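Local coordinates for protein ochratoxinase (Aspergillus niger, PDB 4C65) that hydrolyses ochratoxin A to ochratoxin alpha and phenylalanine as a zinc-dependent carboxypeptidase of the amidohydrolase superfamily, at residues Ile241-Met253 against Cys260-Val273. Sequence-based numbering, arbitrary orientation. Where two conformers were deposited one is given.
Sequences IVSAHVHGKAGIM and CKSLEHVSYADEEV
Ser243, Ala244 and His245 pair in parallel with Ser262, Leu263 and Glu264, joining neighbouring strands of the twisted TIM barrel; helix 249-258 makes the beta-alpha-beta crossover between them. Backbone bonds alternate across the pair, among them Ala244 N to Ser262 O (2.9 Å) and Glu264 N to Ala244 O. Packing is tight on the helix side of the sheet, where Ala244 CB meets Leu263 CD2 and Cys260 SG. Ile252 projects from the helix toward 260-273 with its branches divided: CG2 lies against Val273 CG1 (3.7 Å), while CD1 reaches Val266 CG1 and the backbone at Tyr268-Ala269.

The opposite face of the sheet is polar but also buried. In the modelled conformer, one of two for Glu264, OE2 accepts from Ser243 OG and Ser262 OG and forms a salt bridge with Arg113, while OE1 is bonded to His69, a zinc ligand. At the C-terminal ends of the strands, His245 ND1 lies 3.1 Å from His265 NE2, their rings inclined at 76°; His245 NE2 is bonded to Gly209 O and His265 ND1 to Thr287 OG1. The His247 ring runs nearly parallel to that of His265 but is slid aside, and its ND1 shares a hydrogen bond with Ser267 OG (2.7 Å) at the ring edge.

On the solvent side, where Glu272 is exposed, long polar chains replace close apolar packing: an extended Lys249 carries NZ to the syn lone pair of Asp270 OD2 (2.6 Å) and to Glu272 OE1, while Asp270 OD1 caps its helix through Val273 N. His245 and His265 both bind the second zinc; the pairing up to Glu264 and the corner there probably help bring these ligands together, and the Glu264 carboxylate, in this conformer, probably orients His69 as a second-shell partner.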
ATOM      1  N   ILE A 241       2.161 -25.201 -25.095  1.00 14.00           N
ATOM      2  CA  ILE A 241       3.490 -25.674 -24.827  1.00 14.06           C
ATOM      3  C   ILE A 241       4.386 -24.497 -24.385  1.00 13.58           C
ATOM      4  O   ILE A 241       3.983 -23.330 -24.457  1.00 12.58           O
ATOM      5  CB  ILE A 241       4.092 -26.349 -26.043  1.00 14.22           C
ATOM      6  CG1 ILE A 241       4.183 -25.368 -27.210  1.00 13.79           C
ATOM      7  CG2 ILE A 241       3.281 -27.593 -26.392  1.00 14.63           C
ATOM      8  CD1 ILE A 241       5.214 -25.757 -28.238  1.00 14.03           C
ATOM      9  N   VAL A 242       5.557 -24.835 -23.843  1.00 13.68           N
ATOM     10  CA  VAL A 242       6.455 -23.841 -23.324  1.00 13.54           C
ATOM     11  C   VAL A 242       7.649 -23.785 -24.232  1.00 14.17           C
ATOM     12  O   VAL A 242       8.195 -24.809 -24.642  1.00 14.47           O
ATOM     13  CB  VAL A 242       6.912 -24.179 -21.899  1.00 13.73           C
ATOM     14  CG1 VAL A 242       8.005 -23.232 -21.452  1.00 13.88           C
ATOM     15  CG2 VAL A 242       5.743 -24.153 -20.942  1.00 13.73           C
ATOM     16  N   SER A 243       8.044 -22.568 -24.550  1.00 14.73           N
ATOM     17  CA  SER A 243       9.258 -22.313 -25.266  1.00 15.54           C
ATOM     18  C   SER A 243      10.252 -21.780 -24.268  1.00 15.95           C
ATOM     19  O   SER A 243       9.938 -20.877 -23.484  1.00 16.29           O
ATOM     20  CB  SER A 243       9.012 -21.261 -26.358  1.00 16.09           C
ATOM     21  OG  SER A 243      10.231 -20.879 -26.981  1.00 17.03           O
ATOM     22  N   ALA A 244      11.471 -22.299 -24.333  1.00 16.35           N
ATOM     23  CA  ALA A 244      12.517 -21.951 -23.399  1.00 16.63           C
ATOM     24  C   ALA A 244      13.714 -21.303 -24.091  1.00 16.78           C
ATOM     25  O   ALA A 244      14.312 -21.899 -24.984  1.00 16.80           O
ATOM     26  CB  ALA A 244      12.976 -23.204 -22.689  1.00 17.50           C
ATOM     27  N   HIS A 245      14.044 -20.082 -23.659  1.00 16.66           N
ATOM     28  CA  HIS A 245      15.310 -19.435 -23.953  1.00 16.99           C
ATOM     29  C   HIS A 245      16.420 -20.212 -23.262  1.00 17.44           C
ATOM     30  O   HIS A 245      16.494 -20.235 -22.037  1.00 17.70           O
ATOM     31  CB  HIS A 245      15.245 -17.988 -23.475  1.00 17.41           C
ATOM     32  CG  HIS A 245      16.561 -17.288 -23.413  1.00 18.64           C
ATOM     33  ND1 HIS A 245      16.904 -16.305 -24.310  1.00 19.19           N
ATOM     34  CD2 HIS A 245      17.576 -17.348 -22.515  1.00 19.97           C
ATOM     35  CE1 HIS A 245      18.097 -15.825 -24.004  1.00 20.30           C
ATOM     36  NE2 HIS A 245      18.524 -16.434 -22.910  1.00 20.81           N
ATOM     37  N   VAL A 246      17.276 -20.864 -24.047  1.00 17.54           N
ATOM     38  CA  VAL A 246      18.427 -21.628 -23.514  1.00 18.59           C
ATOM     39  C   VAL A 246      19.714 -21.443 -24.318  1.00 19.38           C
ATOM     40  O   VAL A 246      19.716 -21.492 -25.553  1.00 19.54           O
ATOM     41  CB  VAL A 246      18.123 -23.143 -23.430  1.00 18.51           C
ATOM     42  CG1 VAL A 246      17.153 -23.432 -22.301  1.00 18.18           C
ATOM     43  CG2 VAL A 246      17.564 -23.672 -24.740  1.00 17.86           C
ATOM     44  N   HIS A 247      20.818 -21.246 -23.620  1.00 20.37           N
ATOM     45  CA  HIS A 247      22.121 -21.206 -24.263  1.00 21.31           C
ATOM     46  C   HIS A 247      22.954 -22.365 -23.738  1.00 22.23           C
ATOM     47  O   HIS A 247      23.181 -23.350 -24.456  1.00 22.46           O
ATOM     48  CB  HIS A 247      22.818 -19.857 -24.013  1.00 22.06           C
ATOM     49  CG  HIS A 247      22.239 -18.724 -24.806  1.00 21.34           C
ATOM     50  ND1 HIS A 247      22.354 -18.641 -26.179  1.00 21.31           N
ATOM     51  CD2 HIS A 247      21.531 -17.638 -24.428  1.00 20.74           C
ATOM     52  CE1 HIS A 247      21.733 -17.560 -26.610  1.00 20.58           C
ATOM     53  NE2 HIS A 247      21.230 -16.930 -25.567  1.00 20.29           N
ATOM     54  N   GLY A 248      23.396 -22.264 -22.491  1.00 22.75           N
ATOM     55  CA  GLY A 248      24.239 -23.293 -21.909  1.00 23.88           C
ATOM     56  C   GLY A 248      23.530 -24.628 -21.814  1.00 23.43           C
ATOM     57  O   GLY A 248      22.310 -24.679 -21.692  1.00 21.98           O
ATOM     58  N   LYS A 249      24.306 -25.712 -21.835  1.00 24.75           N
ATOM     59  CA  LYS A 249      23.745 -27.054 -21.734  1.00 24.71           C
ATOM     60  C   LYS A 249      22.940 -27.291 -20.430  1.00 24.30           C
ATOM     61  O   LYS A 249      21.890 -27.948 -20.462  1.00 23.36           O
ATOM     62  CB  LYS A 249      24.840 -28.104 -21.872  1.00 26.49           C
ATOM     63  CG  LYS A 249      24.263 -29.466 -22.168  1.00 26.64           C
ATOM     64  CD  LYS A 249      25.299 -30.485 -22.584  1.00 28.53           C
ATOM     65  CE  LYS A 249      24.665 -31.869 -22.530  1.00 28.81           C
ATOM     66  NZ  LYS A 249      25.592 -32.896 -23.045  1.00 30.48           N
ATOM     67  N   ALA A 250      23.405 -26.750 -19.305  1.00 24.84           N
ATOM     68  CA  ALA A 250      22.645 -26.842 -18.028  1.00 24.60           C
ATOM     69  C   ALA A 250      21.183 -26.403 -18.229  1.00 23.08           C
ATOM     70  O   ALA A 250      20.252 -27.100 -17.813  1.00 22.78           O
ATOM     71  CB  ALA A 250      23.299 -26.008 -16.940  1.00 25.25           C
ATOM     72  N   GLY A 251      21.002 -25.244 -18.853  1.00 22.24           N
ATOM     73  CA  GLY A 251      19.674 -24.713 -19.118  1.00 20.92           C
ATOM     74  C   GLY A 251      18.897 -25.527 -20.141  1.00 20.13           C
ATOM     75  O   GLY A 251      17.704 -25.796 -19.944  1.00 19.61           O
ATOM     76  N   ILE A 252      19.575 -25.939 -21.214  1.00 20.37           N
ATOM     77  CA  ILE A 252      18.974 -26.805 -22.230  1.00 19.84           C
ATOM     78  C   ILE A 252      18.408 -28.067 -21.599  1.00 20.13           C
ATOM     79  O   ILE A 252      17.264 -28.411 -21.817  1.00 19.12           O
ATOM     80  CB  ILE A 252      19.975 -27.215 -23.323  1.00 20.36           C
ATOM     81  CG1 ILE A 252      20.459 -25.990 -24.101  1.00 20.34           C
ATOM     82  CG2 ILE A 252      19.338 -28.197 -24.283  1.00 20.01           C
ATOM     83  CD1 ILE A 252      21.596 -26.274 -25.079  1.00 21.31           C
ATOM     84  N   MET A 253      19.220 -28.749 -20.803  1.00 21.71           N
ATOM     85  CA  MET A 253      18.804 -30.013 -20.193  1.00 22.47           C
ATOM     86  C   MET A 253      17.688 -29.817 -19.168  1.00 21.94           C
ATOM     87  O   MET A 253      16.778 -30.630 -19.089  1.00 21.88           O
ATOM     88  CB  MET A 253      19.995 -30.725 -19.552  1.00 24.14           C
ATOM     89  CG  MET A 253      21.075 -31.130 -20.551  1.00 25.12           C
ATOM     90  SD  MET A 253      20.489 -32.345 -21.745  1.00 25.06           S
ATOM     91  CE  MET A 253      20.615 -33.800 -20.713  1.00 26.43           C
ATOM     92  N   CYS A 260       9.521 -28.757 -21.689  1.00 17.51           N
ATOM     93  CA  CYS A 260       9.442 -27.722 -22.717  1.00 17.16           C
ATOM     94  C   CYS A 260       9.512 -28.374 -24.100  1.00 17.13           C
ATOM     95  O   CYS A 260      10.197 -29.360 -24.265  1.00 17.54           O
ATOM     96  CB  CYS A 260      10.574 -26.710 -22.559  1.00 17.11           C
ATOM     97  SG  CYS A 260      10.535 -25.802 -21.012  1.00 17.73           S
ATOM     98  N   LYS A 261       8.765 -27.826 -25.053  1.00 16.91           N
ATOM     99  CA  LYS A 261       8.615 -28.434 -26.358  1.00 17.16           C
ATOM    100  C   LYS A 261       9.210 -27.603 -27.455  1.00 16.63           C
ATOM    101  O   LYS A 261       9.221 -27.999 -28.594  1.00 16.50           O
ATOM    102  CB  LYS A 261       7.154 -28.743 -26.637  1.00 17.52           C
ATOM    103  CG  LYS A 261       6.602 -29.843 -25.751  1.00 18.89           C
ATOM    104  CD  LYS A 261       7.289 -31.188 -25.981  1.00 20.46           C
ATOM    105  CE  LYS A 261       6.314 -32.231 -26.478  1.00 22.28           C
ATOM    106  NZ  LYS A 261       6.618 -32.714 -27.863  1.00 23.21           N
ATOM    107  N   SER A 262       9.741 -26.443 -27.106  1.00 16.66           N
ATOM    108  CA  SER A 262      10.418 -25.595 -28.069  1.00 16.48           C
ATOM    109  C   SER A 262      11.597 -24.938 -27.376  1.00 16.57           C
ATOM    110  O   SER A 262      11.481 -24.478 -26.250  1.00 17.03           O
ATOM    111  CB  SER A 262       9.421 -24.560 -28.608  1.00 16.15           C
ATOM    112  OG  SER A 262      10.042 -23.619 -29.474  1.00 16.78           O
ATOM    113  N   LEU A 263      12.751 -24.928 -28.015  1.00 17.04           N
ATOM    114  CA  LEU A 263      13.922 -24.307 -27.423  1.00 17.21           C
ATOM    115  C   LEU A 263      14.444 -23.259 -28.356  1.00 17.46           C
ATOM    116  O   LEU A 263      14.522 -23.489 -29.580  1.00 16.99           O
ATOM    117  CB  LEU A 263      15.015 -25.339 -27.161  1.00 17.86           C
ATOM    118  CG  LEU A 263      14.611 -26.485 -26.259  1.00 18.08           C
ATOM    119  CD1 LEU A 263      15.753 -27.489 -26.186  1.00 19.00           C
ATOM    120  CD2 LEU A 263      14.223 -26.004 -24.875  1.00 17.88           C
ATOM    121  N   GLU A 264      14.857 -22.133 -27.782  1.00 17.98           N
ATOM    122  CA  GLU A 264      15.393 -21.042 -28.571  0.50 18.27           C
ATOM    123  C   GLU A 264      16.902 -20.879 -28.374  1.00 19.68           C
ATOM    124  O   GLU A 264      17.396 -21.070 -27.264  1.00 20.15           O
ATOM    125  CB  GLU A 264      14.657 -19.757 -28.231  0.50 17.76           C
ATOM    126  CG  GLU A 264      13.224 -19.964 -27.818  0.50 16.98           C
ATOM    127  CD  GLU A 264      12.447 -20.386 -29.061  0.50 16.47           C
ATOM    128  OE1 GLU A 264      12.549 -19.650 -30.080  0.50 16.15           O
ATOM    129  OE2 GLU A 264      11.742 -21.428 -29.037  0.50 16.25           O
ATOM    130  N   HIS A 265      17.585 -20.504 -29.449  1.00 20.40           N
ATOM    131  CA  HIS A 265      19.022 -20.314 -29.476  1.00 22.09           C
ATOM    132  C   HIS A 265      19.760 -21.640 -29.404  1.00 22.39           C
ATOM    133  O   HIS A 265      20.470 -22.017 -30.346  1.00 23.28           O
ATOM    134  CB  HIS A 265      19.500 -19.354 -28.369  1.00 23.45           C
ATOM    135  CG  HIS A 265      18.582 -18.195 -28.147  1.00 23.51           C
ATOM    136  ND1 HIS A 265      18.291 -17.284 -29.134  1.00 23.75           N
ATOM    137  CD2 HIS A 265      17.858 -17.826 -27.069  1.00 23.51           C
ATOM    138  CE1 HIS A 265      17.428 -16.399 -28.675  1.00 23.38           C
ATOM    139  NE2 HIS A 265      17.158 -16.699 -27.418  1.00 23.67           N
ATOM    140  N   VAL A 266      19.615 -22.320 -28.273  1.00 21.75           N
ATOM    141  CA  VAL A 266      20.136 -23.658 -28.069  1.00 21.93           C
ATOM    142  C   VAL A 266      21.617 -23.734 -28.381  1.00 22.86           C
ATOM    143  O   VAL A 266      22.107 -24.746 -28.875  1.00 23.82           O
ATOM    144  CB  VAL A 266      19.371 -24.715 -28.886  1.00 21.41           C
ATOM    145  CG1 VAL A 266      19.170 -25.956 -28.039  1.00 21.73           C
ATOM    146  CG2 VAL A 266      18.005 -24.219 -29.334  1.00 20.29           C
ATOM    147  N   SER A 267      22.342 -22.695 -27.992  1.00 22.86           N
ATOM    148  CA  SER A 267      23.733 -22.498 -28.401  1.00 23.85           C
ATOM    149  C   SER A 267      24.720 -23.621 -28.064  1.00 24.90           C
ATOM    150  O   SER A 267      25.736 -23.757 -28.743  1.00 25.88           O
ATOM    151  CB  SER A 267      24.254 -21.176 -27.822  1.00 24.21           C
ATOM    152  OG  SER A 267      23.405 -20.116 -28.208  1.00 23.29           O
ATOM    153  N   TYR A 268      24.469 -24.394 -27.010  1.00 24.58           N
ATOM    154  CA  TYR A 268      25.406 -25.461 -26.625  1.00 25.87           C
ATOM    155  C   TYR A 268      24.787 -26.847 -26.784  1.00 25.80           C
ATOM    156  O   TYR A 268      25.134 -27.784 -26.069  1.00 26.39           O
ATOM    157  CB  TYR A 268      25.945 -25.218 -25.188  1.00 26.41           C
ATOM    158  CG  TYR A 268      26.911 -24.074 -25.136  1.00 26.98           C
ATOM    159  CD1 TYR A 268      28.275 -24.272 -25.364  1.00 28.60           C
ATOM    160  CD2 TYR A 268      26.466 -22.790 -24.916  1.00 26.19           C
ATOM    161  CE1 TYR A 268      29.163 -23.210 -25.351  1.00 29.53           C
ATOM    162  CE2 TYR A 268      27.342 -21.724 -24.920  1.00 27.13           C
ATOM    163  CZ  TYR A 268      28.686 -21.942 -25.136  1.00 28.88           C
ATOM    164  OH  TYR A 268      29.531 -20.869 -25.124  1.00 30.06           O
ATOM    165  N   ALA A 269      23.848 -26.962 -27.714  1.00 25.39           N
ATOM    166  CA  ALA A 269      23.302 -28.261 -28.071  1.00 25.74           C
ATOM    167  C   ALA A 269      24.403 -29.117 -28.648  1.00 27.83           C
ATOM    168  O   ALA A 269      25.140 -28.678 -29.518  1.00 28.97           O
ATOM    169  CB  ALA A 269      22.186 -28.113 -29.074  1.00 24.50           C
ATOM    170  N   ASP A 270      24.525 -30.334 -28.146  1.00 29.09           N
ATOM    171  CA  ASP A 270      25.509 -31.285 -28.639  1.00 30.98           C
ATOM    172  C   ASP A 270      24.769 -32.555 -28.994  1.00 31.35           C
ATOM    173  O   ASP A 270      23.535 -32.555 -29.015  1.00 29.81           O
ATOM    174  CB  ASP A 270      26.567 -31.555 -27.577  1.00 32.45           C
ATOM    175  CG  ASP A 270      25.981 -32.053 -26.277  1.00 32.39           C
ATOM    176  OD1 ASP A 270      24.764 -32.307 -26.193  1.00 30.73           O
ATOM    177  OD2 ASP A 270      26.765 -32.193 -25.307  1.00 34.53           O
ATOM    178  N   GLU A 271      25.501 -33.635 -29.273  1.00 33.85           N
ATOM    179  CA  GLU A 271      24.879 -34.879 -29.698  1.00 35.27           C
ATOM    180  C   GLU A 271      23.787 -35.345 -28.742  1.00 33.63           C
ATOM    181  O   GLU A 271      22.712 -35.722 -29.185  1.00 32.61           O
ATOM    182  CB  GLU A 271      25.909 -35.972 -29.928  1.00 39.61           C
ATOM    183  CG  GLU A 271      25.260 -37.171 -30.589  1.00 43.03           C
ATOM    184  CD  GLU A 271      26.170 -38.365 -30.862  1.00 48.27           C
ATOM    185  OE1 GLU A 271      27.426 -38.280 -30.874  1.00 51.99           O
ATOM    186  OE2 GLU A 271      25.605 -39.467 -31.074  1.00 53.51           O
ATOM    187  N   GLU A 272      24.055 -35.310 -27.445  1.00 33.38           N
ATOM    188  CA  GLU A 272      23.080 -35.732 -26.451  1.00 33.00           C
ATOM    189  C   GLU A 272      21.767 -34.941 -26.550  1.00 31.14           C
ATOM    190  O   GLU A 272      20.689 -35.529 -26.502  1.00 30.73           O
ATOM    191  CB  GLU A 272      23.672 -35.602 -25.042  1.00 34.37           C
ATOM    192  CG  GLU A 272      22.658 -35.813 -23.926  1.00 34.25           C
ATOM    193  CD  GLU A 272      23.277 -35.877 -22.542  1.00 35.69           C
ATOM    194  OE1 GLU A 272      24.457 -35.482 -22.375  1.00 36.97           O
ATOM    195  OE2 GLU A 272      22.570 -36.311 -21.616  1.00 35.62           O
ATOM    196  N   VAL A 273      21.869 -33.614 -26.702  1.00 29.82           N
ATOM    197  CA  VAL A 273      20.711 -32.727 -26.871  1.00 27.43           C
ATOM    198  C   VAL A 273      19.907 -33.036 -28.149  1.00 26.77           C
ATOM    199  O   VAL A 273      18.682 -33.121 -28.105  1.00 25.02           O
ATOM    200  CB  VAL A 273      21.150 -31.255 -26.933  1.00 26.94           C
ATOM    201  CG1 VAL A 273      19.967 -30.351 -27.220  1.00 25.75           C
ATOM    202  CG2 VAL A 273      21.807 -30.841 -25.623  1.00 27.77           C
TER